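Local coordinates for polar amino acid ABC uptake transporter substrate binding protein (Streptococcus thermophilus LMG 18311, PDB 3HV1) that probably binds a polar amino acid outside the cell and hands it to an ABC transporter for uptake, at residues Y88-D92 with E93-S97; Q166-I169 with D170-S173; K147-K150 with D151-A154; Y188-K192 with S193-D197. One frame throughout, in Å; residues are numbered along the deposited sequence.

Interactions 1 and 4 are surface contacts, interactions 2 and 3 partly buried ones; each is local, formed by residues a few positions apart in one continuous chain. Interaction 1 starts a short helix and interaction 4 finishes another, so threonine caps the first while glycine ends the second. Interaction 2 is regular helix, and interaction 3 a single turn in a loop. Arginine chemistry dominates 88-97, whereas leucines, joined by valines in interactions 3 and 4, supply the apolar contacts of the other three. Interactions 2 and 4 touch, L168 CD1 lying 4.1 Å from L190 CD2, and both leucines rest on Y199 of strand 199-203. Interaction 1 lies apart, its centre 32 to 37 Å from the other three centres.

Interaction 1. Residues Y88-D92 with E93-S97; sequences YSVTD and ERKQS
T91 is the N-cap of the short helix 92-95, and R94 N in the first turn donates to its hydroxyl. With chi1 at 67°, that hydroxyl is swung toward the helix start, where T91 OG1 accepts from R94 N at 2.8 Å; threonine suits the place because its oxygen replaces the carbonyl that a first-turn N-H lacks. The next amide, K95 N, takes T91 O instead (2.9 Å). R94 then runs back, extended from CG to NE, alongside the preceding loop and past Y88 in the opposite direction. R94 NH1 donates to S89 O at 3.0 Å, almost straight at 170° and with the oxygen in the guanidinium plane, while a water accepts from R94 NH1 (2.7 Å) and also bonds S89 OG. Y88 CE1 lies over one guanidinium face, 3.4 Å above the plane and offset toward the rim, with ring and guanidinium 26° apart. The Y88 hydroxyl bonds E73 of helix 72-78, which would limit the ring's movement against the arginine. V90 CG1 presses on the aliphatic part of K95, 3.5 Å from K95 CD. D92 packs on Y139 of the second subunit. The arrangement is typical of a threonine N-cap, here with an extended arginine running back along the incoming loop.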
ATOM      1  N   TYR A  88       6.239  14.725  -1.824  1.00 22.16           N
ATOM      2  CA  TYR A  88       5.209  14.542  -2.840  1.00 21.22           C
ATOM      3  C   TYR A  88       4.345  13.344  -2.439  1.00 22.59           C
ATOM      4  O   TYR A  88       4.768  12.515  -1.642  1.00 22.12           O
ATOM      5  CB  TYR A  88       5.903  14.286  -4.184  1.00 20.72           C
ATOM      6  CG  TYR A  88       5.039  14.416  -5.421  1.00 22.10           C
ATOM      7  CD1 TYR A  88       4.237  15.536  -5.626  1.00 24.56           C
ATOM      8  CD2 TYR A  88       5.088  13.452  -6.425  1.00 24.15           C
ATOM      9  CE1 TYR A  88       3.505  15.697  -6.812  1.00 24.15           C
ATOM     10  CE2 TYR A  88       4.364  13.604  -7.611  1.00 25.53           C
ATOM     11  CZ  TYR A  88       3.578  14.729  -7.795  1.00 24.70           C
ATOM     12  OH  TYR A  88       2.890  14.897  -8.975  1.00 28.40           O
ATOM     13  N   SER A  89       3.136  13.244  -2.979  1.00 25.79           N
ATOM     14  CA  SER A  89       2.267  12.114  -2.638  1.00 27.21           C
ATOM     15  C   SER A  89       1.275  11.772  -3.746  1.00 28.74           C
ATOM     16  O   SER A  89       1.056  12.558  -4.665  1.00 26.73           O
ATOM     17  CB  SER A  89       1.502  12.406  -1.346  1.00 27.23           C
ATOM     18  OG  SER A  89       0.680  13.543  -1.497  1.00 31.05           O
ATOM     19  N   VAL A  90       0.669  10.595  -3.643  1.00 28.98           N
ATOM     20  CA  VAL A  90      -0.290  10.149  -4.645  1.00 31.58           C
ATOM     21  C   VAL A  90      -1.655  10.820  -4.533  1.00 32.12           C
ATOM     22  O   VAL A  90      -2.150  11.079  -3.435  1.00 32.73           O
ATOM     23  CB  VAL A  90      -0.505   8.613  -4.569  1.00 31.10           C
ATOM     24  CG1 VAL A  90      -1.550   8.167  -5.591  1.00 33.31           C
ATOM     25  CG2 VAL A  90       0.807   7.893  -4.820  1.00 34.64           C
ATOM     26  N   THR A  91      -2.238  11.113  -5.692  1.00 33.43           N
ATOM     27  CA  THR A  91      -3.573  11.689  -5.815  1.00 33.52           C
ATOM     28  C   THR A  91      -3.990  11.210  -7.191  1.00 35.44           C
ATOM     29  O   THR A  91      -3.135  10.965  -8.038  1.00 34.04           O
ATOM     30  CB  THR A  91      -3.592  13.236  -5.824  1.00 34.98           C
ATOM     31  OG1 THR A  91      -2.964  13.718  -7.018  1.00 35.12           O
ATOM     32  CG2 THR A  91      -2.886  13.800  -4.599  1.00 35.41           C
ATOM     33  N   ASP A  92      -5.289  11.051  -7.416  1.00 36.50           N
ATOM     34  CA  ASP A  92      -5.758  10.594  -8.715  1.00 39.06           C
ATOM     35  C   ASP A  92      -5.335  11.557  -9.818  1.00 37.40           C
ATOM     36  O   ASP A  92      -5.046  11.140 -10.935  1.00 38.04           O
ATOM     37  CB  ASP A  92      -7.283  10.447  -8.717  1.00 42.57           C
ATOM     38  CG  ASP A  92      -7.759   9.295  -7.849  1.00 47.63           C
ATOM     39  OD1 ASP A  92      -7.260   8.161  -8.036  1.00 48.57           O
ATOM     40  OD2 ASP A  92      -8.634   9.522  -6.986  1.00 50.55           O
ATOM     41  N   GLU A  93      -5.300  12.846  -9.496  1.00 36.85           N
ATOM     42  CA  GLU A  93      -4.912  13.864 -10.466  1.00 36.47           C
ATOM     43  C   GLU A  93      -3.450  13.673 -10.846  1.00 34.99           C
ATOM     44  O   GLU A  93      -3.096  13.653 -12.022  1.00 33.68           O
ATOM     45  CB  GLU A  93      -5.115  15.266  -9.875  1.00 39.25           C
ATOM     46  CG  GLU A  93      -4.973  16.406 -10.880  1.00 44.62           C
ATOM     47  CD  GLU A  93      -5.185  17.777 -10.254  1.00 47.81           C
ATOM     48  OE1 GLU A  93      -6.245  17.997  -9.631  1.00 49.48           O
ATOM     49  OE2 GLU A  93      -4.293  18.640 -10.390  1.00 49.64           O
ATOM     50  N   ARG A  94      -2.602  13.523  -9.836  1.00 33.61           N
ATOM     51  CA  ARG A  94      -1.177  13.340 -10.068  1.00 32.49           C
ATOM     52  C   ARG A  94      -0.898  12.037 -10.802  1.00 31.99           C
ATOM     53  O   ARG A  94       0.035  11.955 -11.597  1.00 30.61           O
ATOM     54  CB  ARG A  94      -0.425  13.386  -8.734  1.00 30.96           C
ATOM     55  CG  ARG A  94      -0.454  14.767  -8.099  1.00 30.73           C
ATOM     56  CD  ARG A  94       0.078  14.777  -6.682  1.00 29.87           C
ATOM     57  NE  ARG A  94       0.126  16.136  -6.155  1.00 28.63           N
ATOM     58  CZ  ARG A  94       0.516  16.454  -4.929  1.00 27.43           C
ATOM     59  NH1 ARG A  94       0.893  15.506  -4.082  1.00 28.32           N
ATOM     60  NH2 ARG A  94       0.553  17.727  -4.558  1.00 28.36           N
ATOM     61  N   LYS A  95      -1.719  11.026 -10.549  1.00 32.47           N
ATOM     62  CA  LYS A  95      -1.546   9.740 -11.207  1.00 35.04           C
ATOM     63  C   LYS A  95      -1.797   9.858 -12.708  1.00 35.70           C
ATOM     64  O   LYS A  95      -1.356   9.017 -13.485  1.00 35.88           O
ATOM     65  CB  LYS A  95      -2.482   8.703 -10.594  1.00 36.27           C
ATOM     66  CG  LYS A  95      -2.121   8.332  -9.166  1.00 40.69           C
ATOM     67  CD  LYS A  95      -3.029   7.241  -8.623  1.00 40.40           C
ATOM     68  CE  LYS A  95      -2.843   5.941  -9.379  1.00 44.51           C
ATOM     69  NZ  LYS A  95      -3.619   4.833  -8.757  1.00 43.94           N
ATOM     70  N   GLN A  96      -2.503  10.904 -13.118  1.00 37.22           N
ATOM     71  CA  GLN A  96      -2.760  11.102 -14.535  1.00 39.14           C
ATOM     72  C   GLN A  96      -1.472  11.566 -15.203  1.00 37.11           C
ATOM     73  O   GLN A  96      -1.292  11.396 -16.406  1.00 37.66           O
ATOM     74  CB  GLN A  96      -3.864  12.145 -14.750  1.00 42.45           C
ATOM     75  CG  GLN A  96      -5.238  11.725 -14.226  1.00 47.44           C
ATOM     76  CD  GLN A  96      -5.753  10.435 -14.859  1.00 49.40           C
ATOM     77  OE1 GLN A  96      -5.194   9.357 -14.654  1.00 50.78           O
ATOM     78  NE2 GLN A  96      -6.827  10.544 -15.633  1.00 50.20           N
ATOM     79  N   SER A  97      -0.563  12.127 -14.406  1.00 36.76           N
ATOM     80  CA  SER A  97       0.707  12.626 -14.926  1.00 33.52           C
ATOM     81  C   SER A  97       1.944  11.812 -14.543  1.00 32.93           C
ATOM     82  O   SER A  97       3.003  11.975 -15.148  1.00 32.36           O
ATOM     83  CB  SER A  97       0.917  14.077 -14.486  1.00 35.13           C
ATOM     84  OG  SER A  97      -0.062  14.938 -15.042  1.00 35.44           O
TER
HETATM   85  O   HOH W   1       2.276  16.194  -1.883  1.00 45.08           O

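Interaction 2. Residues Q166-I169 with D170-S173; sequences QALI and DLNS
Q166 O accepts from D170 N at 3.1 Å, the first of four successive i to i+4 bonds between 166-169 and 170-173. The D170 side chain leans back beside that carbonyl, and its OD2 is bonded by the hydroxyl of Y161, which ties this turn to strand 158-161. A167 O receives L171 N at 2.9 Å; the small methyl of A167 suits a buried position against Y161. L168 does most of the side-chain work. With CG anti to the backbone N (chi1 -172°), its branch crosses the N172 side chain obliquely, L168 CG standing 3.5 Å from N172 ND2, while L168 CD1 comes within 4.2 Å of L171 CD2. L168 O takes N172 N at 2.7 Å, nearly straight. N172 is thus held twice, since the hydroxyl of Y199 donates to N172 OD1. I169 is exposed: its CG2 lies 3.9 Å from D170 OD1, and I169 O binds S173 N at 3.0 Å. The buried A167 and L171 face the strands, whereas I169, Q166 and S173 are exposed. Around them, L168 and L171 rest on Y199 of strand 199-203, A167 and Q166 on Y161 of strand 158-161, and K114 of strand 105-114 reaches N172 O.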
ATOM      1  N   GLN A 166       6.489  30.228  18.628  1.00 40.24           N
ATOM      2  CA  GLN A 166       5.646  30.826  19.658  1.00 37.13           C
ATOM      3  C   GLN A 166       4.846  29.723  20.341  1.00 32.04           C
ATOM      4  O   GLN A 166       4.711  29.704  21.560  1.00 27.84           O
ATOM      5  CB  GLN A 166       4.652  31.821  19.053  1.00 41.15           C
ATOM      6  CG  GLN A 166       5.238  32.844  18.109  1.00 45.86           C
ATOM      7  CD  GLN A 166       4.156  33.650  17.416  1.00 48.20           C
ATOM      8  OE1 GLN A 166       3.128  33.100  17.003  1.00 48.46           O
ATOM      9  NE2 GLN A 166       4.380  34.954  17.276  1.00 47.76           N
ATOM     10  N   ALA A 167       4.301  28.820  19.534  1.00 27.81           N
ATOM     11  CA  ALA A 167       3.504  27.718  20.052  1.00 26.24           C
ATOM     12  C   ALA A 167       4.307  26.906  21.076  1.00 24.61           C
ATOM     13  O   ALA A 167       3.819  26.618  22.169  1.00 24.59           O
ATOM     14  CB  ALA A 167       3.051  26.823  18.901  1.00 26.57           C
ATOM     15  N   LEU A 168       5.540  26.555  20.725  1.00 24.42           N
ATOM     16  CA  LEU A 168       6.390  25.778  21.626  1.00 24.61           C
ATOM     17  C   LEU A 168       6.700  26.565  22.902  1.00 23.48           C
ATOM     18  O   LEU A 168       6.679  26.016  23.998  1.00 23.83           O
ATOM     19  CB  LEU A 168       7.695  25.395  20.927  1.00 26.42           C
ATOM     20  CG  LEU A 168       8.591  24.421  21.702  1.00 27.04           C
ATOM     21  CD1 LEU A 168       7.841  23.114  21.899  1.00 27.85           C
ATOM     22  CD2 LEU A 168       9.892  24.178  20.947  1.00 29.78           C
ATOM     23  N   ILE A 169       6.992  27.856  22.762  1.00 24.92           N
ATOM     24  CA  ILE A 169       7.278  28.676  23.934  1.00 23.95           C
ATOM     25  C   ILE A 169       6.145  28.511  24.935  1.00 23.73           C
ATOM     26  O   ILE A 169       6.377  28.265  26.114  1.00 24.32           O
ATOM     27  CB  ILE A 169       7.418  30.174  23.554  1.00 26.84           C
ATOM     28  CG1 ILE A 169       8.733  30.391  22.802  1.00 28.24           C
ATOM     29  CG2 ILE A 169       7.358  31.045  24.811  1.00 25.53           C
ATOM     30  CD1 ILE A 169       8.927  31.790  22.257  1.00 32.45           C
ATOM     31  N   ASP A 170       4.913  28.629  24.458  1.00 24.90           N
ATOM     32  CA  ASP A 170       3.761  28.489  25.332  1.00 25.96           C
ATOM     33  C   ASP A 170       3.571  27.065  25.850  1.00 25.90           C
ATOM     34  O   ASP A 170       3.075  26.867  26.958  1.00 26.86           O
ATOM     35  CB  ASP A 170       2.500  28.970  24.615  1.00 27.86           C
ATOM     36  CG  ASP A 170       2.425  30.493  24.526  1.00 29.30           C
ATOM     37  OD1 ASP A 170       3.412  31.167  24.891  1.00 28.73           O
ATOM     38  OD2 ASP A 170       1.378  31.006  24.086  1.00 29.94           O
ATOM     39  N   LEU A 171       3.955  26.069  25.054  1.00 25.19           N
ATOM     40  CA  LEU A 171       3.822  24.688  25.512  1.00 21.73           C
ATOM     41  C   LEU A 171       4.841  24.481  26.631  1.00 19.92           C
ATOM     42  O   LEU A 171       4.539  23.839  27.627  1.00 22.55           O
ATOM     43  CB  LEU A 171       4.093  23.687  24.375  1.00 23.19           C
ATOM     44  CG  LEU A 171       3.858  22.204  24.703  1.00 20.57           C
ATOM     45  CD1 LEU A 171       2.358  21.948  24.883  1.00 20.78           C
ATOM     46  CD2 LEU A 171       4.398  21.316  23.585  1.00 23.31           C
ATOM     47  N   ASN A 172       6.044  25.034  26.464  1.00 19.35           N
ATOM     48  CA  ASN A 172       7.097  24.891  27.474  1.00 22.18           C
ATOM     49  C   ASN A 172       6.788  25.599  28.792  1.00 23.90           C
ATOM     50  O   ASN A 172       7.173  25.127  29.861  1.00 22.42           O
ATOM     51  CB  ASN A 172       8.442  25.403  26.930  1.00 23.14           C
ATOM     52  CG  ASN A 172       8.980  24.537  25.811  1.00 26.72           C
ATOM     53  OD1 ASN A 172       8.684  23.343  25.756  1.00 28.52           O
ATOM     54  ND2 ASN A 172       9.781  25.123  24.923  1.00 27.38           N
ATOM     55  N   SER A 173       6.089  26.729  28.710  1.00 25.07           N
ATOM     56  CA  SER A 173       5.743  27.508  29.894  1.00 28.12           C
ATOM     57  C   SER A 173       4.474  27.005  30.570  1.00 28.13           C
ATOM     58  O   SER A 173       4.182  27.384  31.704  1.00 27.67           O
ATOM     59  CB  SER A 173       5.539  28.977  29.519  1.00 29.09           C
ATOM     60  OG  SER A 173       4.284  29.144  28.881  1.00 31.34           O
TER

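Interaction 3. Residues K147-K150 with D151-A154; sequences KILK and DVVA
The two flat groups that matter are the carbonyl of L149 and the carboxylate of D151, and each meets the other half of the turn in its own way. V153 N comes to L149 O nearly head-on, at 2.9 Å with a C=O...N angle of 176°, whereas V152 N sits above the carbonyl plane, 54° out of it, at 3.0 Å from L149 O. One oxygen thus accepts two backbone donors, an i to i+3 and an i to i+4 bond, and so closes an isolated alpha turn without starting a regular helix. The carboxylate reaches back across the turn: D151 OD2 lies 3.3 Å from K147 CA, yet its geometry to K147 N is too poor for a bond, and the K147 ammonium stays well away. D151 is exposed, so its charge can be met by solvent. The valines close in on the same carbonyl, V152 CG2 and V153 CG1 each being 3.1 Å from L149 O, which makes the turn tight. Beyond the backbone, the leucine branch and the valines form an apolar side: L149 CD2 is 4.2 Å from V152 CG2 and 4.0 Å from V153 CG1, the L149 and V153 side chains crossing at about a right angle. K150, extended throughout, has its ammonium near N143, to which it makes a weak hydrogen bond. The turn links helix 137-144 to strand 158-161; F142 of that helix packs on L149, K150 and V153, and L130 of strand 130-133 on L149 and V153, while V152 and A154 make backbone hydrogen bonds with G127 and K128 respectively.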
ATOM      1  N   LYS A 147     -14.870  14.998  16.898  1.00 42.05           N
ATOM      2  CA  LYS A 147     -14.876  13.868  17.816  1.00 42.64           C
ATOM      3  C   LYS A 147     -13.474  13.430  18.258  1.00 41.13           C
ATOM      4  O   LYS A 147     -13.324  12.748  19.271  1.00 41.26           O
ATOM      5  CB  LYS A 147     -15.619  12.693  17.174  1.00 45.19           C
ATOM      6  CG  LYS A 147     -15.924  11.551  18.122  1.00 49.17           C
ATOM      7  CD  LYS A 147     -16.893  10.563  17.489  1.00 51.74           C
ATOM      8  CE  LYS A 147     -18.209  11.239  17.123  1.00 53.10           C
ATOM      9  NZ  LYS A 147     -19.150  10.298  16.457  1.00 54.98           N
ATOM     10  N   ILE A 148     -12.450  13.827  17.510  1.00 39.73           N
ATOM     11  CA  ILE A 148     -11.078  13.458  17.850  1.00 38.81           C
ATOM     12  C   ILE A 148     -10.542  14.240  19.047  1.00 37.18           C
ATOM     13  O   ILE A 148     -10.144  13.657  20.056  1.00 37.04           O
ATOM     14  CB  ILE A 148     -10.121  13.694  16.662  1.00 39.99           C
ATOM     15  CG1 ILE A 148     -10.567  12.861  15.459  1.00 42.57           C
ATOM     16  CG2 ILE A 148      -8.693  13.344  17.070  1.00 39.31           C
ATOM     17  CD1 ILE A 148     -10.593  11.361  15.708  1.00 43.99           C
ATOM     18  N   LEU A 149     -10.524  15.562  18.928  1.00 34.99           N
ATOM     19  CA  LEU A 149     -10.031  16.408  20.002  1.00 34.75           C
ATOM     20  C   LEU A 149     -10.943  17.584  20.325  1.00 35.35           C
ATOM     21  O   LEU A 149     -11.110  17.934  21.486  1.00 35.51           O
ATOM     22  CB  LEU A 149      -8.643  16.942  19.657  1.00 32.83           C
ATOM     23  CG  LEU A 149      -7.469  16.016  19.972  1.00 31.78           C
ATOM     24  CD1 LEU A 149      -6.220  16.500  19.253  1.00 30.74           C
ATOM     25  CD2 LEU A 149      -7.249  15.977  21.471  1.00 29.96           C
ATOM     26  N   LYS A 150     -11.534  18.184  19.299  1.00 35.83           N
ATOM     27  CA  LYS A 150     -12.397  19.337  19.502  1.00 38.72           C
ATOM     28  C   LYS A 150     -13.436  19.171  20.607  1.00 40.21           C
ATOM     29  O   LYS A 150     -13.629  20.077  21.419  1.00 40.31           O
ATOM     30  CB  LYS A 150     -13.098  19.721  18.198  1.00 38.40           C
ATOM     31  CG  LYS A 150     -13.859  21.037  18.309  1.00 39.43           C
ATOM     32  CD  LYS A 150     -14.344  21.552  16.968  1.00 40.24           C
ATOM     33  CE  LYS A 150     -15.072  22.886  17.144  1.00 41.82           C
ATOM     34  NZ  LYS A 150     -15.606  23.418  15.862  1.00 42.60           N
ATOM     35  N   ASP A 151     -14.096  18.019  20.651  1.00 40.81           N
ATOM     36  CA  ASP A 151     -15.123  17.782  21.660  1.00 42.21           C
ATOM     37  C   ASP A 151     -14.601  17.626  23.081  1.00 41.95           C
ATOM     38  O   ASP A 151     -15.296  17.967  24.042  1.00 42.32           O
ATOM     39  CB  ASP A 151     -15.954  16.543  21.306  1.00 42.65           C
ATOM     40  CG  ASP A 151     -16.747  16.716  20.025  1.00 44.50           C
ATOM     41  OD1 ASP A 151     -17.001  17.877  19.632  1.00 45.01           O
ATOM     42  OD2 ASP A 151     -17.128  15.692  19.418  1.00 45.25           O
ATOM     43  N   VAL A 152     -13.379  17.125  23.225  1.00 40.83           N
ATOM     44  CA  VAL A 152     -12.826  16.901  24.552  1.00 40.24           C
ATOM     45  C   VAL A 152     -11.973  18.018  25.138  1.00 38.87           C
ATOM     46  O   VAL A 152     -11.918  18.169  26.354  1.00 37.22           O
ATOM     47  CB  VAL A 152     -12.005  15.606  24.589  1.00 41.44           C
ATOM     48  CG1 VAL A 152     -12.914  14.412  24.374  1.00 42.69           C
ATOM     49  CG2 VAL A 152     -10.928  15.650  23.521  1.00 41.64           C
ATOM     50  N   VAL A 153     -11.313  18.798  24.289  1.00 38.25           N
ATOM     51  CA  VAL A 153     -10.455  19.870  24.787  1.00 38.84           C
ATOM     52  C   VAL A 153     -11.234  21.018  25.419  1.00 39.88           C
ATOM     53  O   VAL A 153     -12.415  21.214  25.142  1.00 39.91           O
ATOM     54  CB  VAL A 153      -9.552  20.436  23.666  1.00 37.86           C
ATOM     55  CG1 VAL A 153      -8.778  19.305  23.014  1.00 35.72           C
ATOM     56  CG2 VAL A 153     -10.383  21.180  22.642  1.00 37.56           C
ATOM     57  N   ALA A 154     -10.559  21.774  26.276  1.00 41.04           N
ATOM     58  CA  ALA A 154     -11.178  22.908  26.951  1.00 42.00           C
ATOM     59  C   ALA A 154     -11.704  23.934  25.949  1.00 42.80           C
ATOM     60  O   ALA A 154     -11.010  24.299  24.998  1.00 41.90           O
ATOM     61  CB  ALA A 154     -10.169  23.558  27.884  1.00 42.29           C
TER

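Interaction 4. Residues Y188-K192 with S193-D197; sequences YYLEK and SGVLD
L190 and V195 meet across a Schellman motif that ends helix 183-192. V195 N reaches back to L190 O at 3.0 Å, nearly straight at 160°, and G194 N bonds to E191 O at 2.8 Å from above its carbonyl plane. G194 is the first residue to leave helical angles; its positive phi (69°) breaks the helix and turns the chain back toward the last turn, a conformation that glycine adopts easily because it lacks a side chain. The residues after the helix thus return to its last turn, so that L190 CD2 touches V195 CG2 at 4.1 Å, the apolar contact that accompanies this motif. L196 follows and crosses L190 at about a right angle, its CD1 3.9 Å from L190 CB; L196 CD2 meets E191 OE1 at 3.8 Å, where E191, bent at chi2 (64°), has folded round toward it. Outside this shell, L190 rests on Y199 and V201 of strand 199-203, and L196 on V201, so L190 packs against both the returning residues V195 and L196 and the strand. The ordinary helical bond S193 N to Y189 O still holds the exposed end of the helix, and a water donates to Y189 O while also bonding S193 OG. Farther back, the ring of Y189 stacks on F164, and Y188 CD2 lies over the centre of one face of the Y189 ring. K192, fully extended, turns back along the helix and donates from NZ to Y188 OH. A second water bridges the helix and the returning chain, donating to E191 OE1 at 3.0 Å and accepting from L196 N at 3.1 Å.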
ATOM      1  N   TYR A 188      11.056  17.342  13.424  1.00 18.35           N
ATOM      2  CA  TYR A 188      12.189  18.102  12.919  1.00 18.77           C
ATOM      3  C   TYR A 188      12.665  19.165  13.905  1.00 18.69           C
ATOM      4  O   TYR A 188      13.847  19.224  14.253  1.00 18.53           O
ATOM      5  CB  TYR A 188      11.826  18.770  11.593  1.00 18.72           C
ATOM      6  CG  TYR A 188      12.819  19.823  11.165  1.00 23.25           C
ATOM      7  CD1 TYR A 188      14.127  19.477  10.822  1.00 22.98           C
ATOM      8  CD2 TYR A 188      12.460  21.172  11.131  1.00 22.73           C
ATOM      9  CE1 TYR A 188      15.050  20.443  10.460  1.00 27.45           C
ATOM     10  CE2 TYR A 188      13.381  22.148  10.769  1.00 26.50           C
ATOM     11  CZ  TYR A 188      14.671  21.777  10.435  1.00 25.91           C
ATOM     12  OH  TYR A 188      15.582  22.737  10.074  1.00 31.01           O
ATOM     13  N   TYR A 189      11.746  20.010  14.356  1.00 20.24           N
ATOM     14  CA  TYR A 189      12.129  21.079  15.264  1.00 21.82           C
ATOM     15  C   TYR A 189      12.609  20.573  16.606  1.00 20.70           C
ATOM     16  O   TYR A 189      13.646  21.016  17.099  1.00 20.29           O
ATOM     17  CB  TYR A 189      10.969  22.061  15.456  1.00 20.75           C
ATOM     18  CG  TYR A 189      10.723  22.916  14.236  1.00 26.14           C
ATOM     19  CD1 TYR A 189      11.708  23.778  13.765  1.00 28.22           C
ATOM     20  CD2 TYR A 189       9.517  22.853  13.544  1.00 28.39           C
ATOM     21  CE1 TYR A 189      11.501  24.557  12.634  1.00 31.77           C
ATOM     22  CE2 TYR A 189       9.296  23.628  12.411  1.00 30.55           C
ATOM     23  CZ  TYR A 189      10.295  24.479  11.961  1.00 32.65           C
ATOM     24  OH  TYR A 189      10.094  25.249  10.838  1.00 36.34           O
ATOM     25  N   LEU A 190      11.867  19.637  17.191  1.00 20.02           N
ATOM     26  CA  LEU A 190      12.244  19.103  18.494  1.00 18.84           C
ATOM     27  C   LEU A 190      13.589  18.395  18.462  1.00 19.13           C
ATOM     28  O   LEU A 190      14.384  18.539  19.384  1.00 20.22           O
ATOM     29  CB  LEU A 190      11.156  18.162  19.015  1.00 17.88           C
ATOM     30  CG  LEU A 190       9.799  18.830  19.276  1.00 18.76           C
ATOM     31  CD1 LEU A 190       8.812  17.804  19.824  1.00 20.61           C
ATOM     32  CD2 LEU A 190       9.963  19.975  20.268  1.00 22.35           C
ATOM     33  N   GLU A 191      13.846  17.626  17.407  1.00 19.25           N
ATOM     34  CA  GLU A 191      15.123  16.924  17.283  1.00 20.30           C
ATOM     35  C   GLU A 191      16.223  17.942  17.013  1.00 20.73           C
ATOM     36  O   GLU A 191      17.323  17.844  17.557  1.00 21.91           O
ATOM     37  CB  GLU A 191      15.081  15.913  16.132  1.00 21.59           C
ATOM     38  CG  GLU A 191      16.429  15.242  15.810  1.00 22.14           C
ATOM     39  CD  GLU A 191      16.962  14.375  16.949  1.00 25.58           C
ATOM     40  OE1 GLU A 191      16.161  13.972  17.821  1.00 26.83           O
ATOM     41  OE2 GLU A 191      18.182  14.076  16.961  1.00 25.11           O
ATOM     42  N   LYS A 192      15.926  18.916  16.161  1.00 22.74           N
ATOM     43  CA  LYS A 192      16.909  19.944  15.831  1.00 25.48           C
ATOM     44  C   LYS A 192      17.347  20.644  17.115  1.00 25.67           C
ATOM     45  O   LYS A 192      18.518  20.988  17.280  1.00 26.16           O
ATOM     46  CB  LYS A 192      16.311  20.969  14.861  1.00 25.48           C
ATOM     47  CG  LYS A 192      17.303  22.023  14.394  1.00 31.92           C
ATOM     48  CD  LYS A 192      16.702  22.916  13.311  1.00 33.80           C
ATOM     49  CE  LYS A 192      17.753  23.828  12.703  1.00 37.79           C
ATOM     50  NZ  LYS A 192      17.207  24.600  11.550  1.00 39.72           N
ATOM     51  N   SER A 193      16.396  20.833  18.025  1.00 27.16           N
ATOM     52  CA  SER A 193      16.654  21.492  19.300  1.00 27.29           C
ATOM     53  C   SER A 193      17.250  20.541  20.321  1.00 25.30           C
ATOM     54  O   SER A 193      17.625  20.965  21.413  1.00 25.58           O
ATOM     55  CB  SER A 193      15.361  22.070  19.870  1.00 29.26           C
ATOM     56  OG  SER A 193      14.869  23.110  19.052  1.00 35.48           O
ATOM     57  N   GLY A 194      17.309  19.259  19.970  1.00 23.48           N
ATOM     58  CA  GLY A 194      17.866  18.253  20.863  1.00 23.05           C
ATOM     59  C   GLY A 194      17.034  17.973  22.104  1.00 22.33           C
ATOM     60  O   GLY A 194      17.560  17.520  23.119  1.00 23.38           O
ATOM     61  N   VAL A 195      15.729  18.214  22.019  1.00 21.81           N
ATOM     62  CA  VAL A 195      14.838  18.008  23.163  1.00 22.15           C
ATOM     63  C   VAL A 195      13.687  17.043  22.889  1.00 21.20           C
ATOM     64  O   VAL A 195      12.742  16.964  23.669  1.00 22.71           O
ATOM     65  CB  VAL A 195      14.223  19.349  23.612  1.00 24.07           C
ATOM     66  CG1 VAL A 195      15.331  20.328  24.012  1.00 25.61           C
ATOM     67  CG2 VAL A 195      13.377  19.933  22.479  1.00 25.35           C
ATOM     68  N   LEU A 196      13.762  16.304  21.788  1.00 19.73           N
ATOM     69  CA  LEU A 196      12.689  15.387  21.446  1.00 18.31           C
ATOM     70  C   LEU A 196      12.300  14.457  22.589  1.00 18.63           C
ATOM     71  O   LEU A 196      11.117  14.169  22.781  1.00 18.53           O
ATOM     72  CB  LEU A 196      13.073  14.559  20.221  1.00 19.13           C
ATOM     73  CG  LEU A 196      12.031  13.554  19.721  1.00 21.01           C
ATOM     74  CD1 LEU A 196      10.712  14.266  19.432  1.00 18.38           C
ATOM     75  CD2 LEU A 196      12.560  12.872  18.466  1.00 21.04           C
ATOM     76  N   ASP A 197      13.277  13.997  23.363  1.00 16.79           N
ATOM     77  CA  ASP A 197      12.957  13.068  24.446  1.00 19.68           C
ATOM     78  C   ASP A 197      12.289  13.674  25.671  1.00 18.75           C
ATOM     79  O   ASP A 197      12.090  12.985  26.667  1.00 17.63           O
ATOM     80  CB  ASP A 197      14.190  12.256  24.871  1.00 22.91           C
ATOM     81  CG  ASP A 197      15.372  13.120  25.219  1.00 26.46           C
ATOM     82  OD1 ASP A 197      15.188  14.329  25.476  1.00 31.20           O
ATOM     83  OD2 ASP A 197      16.500  12.578  25.240  1.00 32.18           O
TER
HETATM   84  O   HOH W   2      14.287  23.709  16.416  1.00 35.40           O
HETATM   85  O   HOH W   3      16.442  15.369  20.446  1.00 22.25           O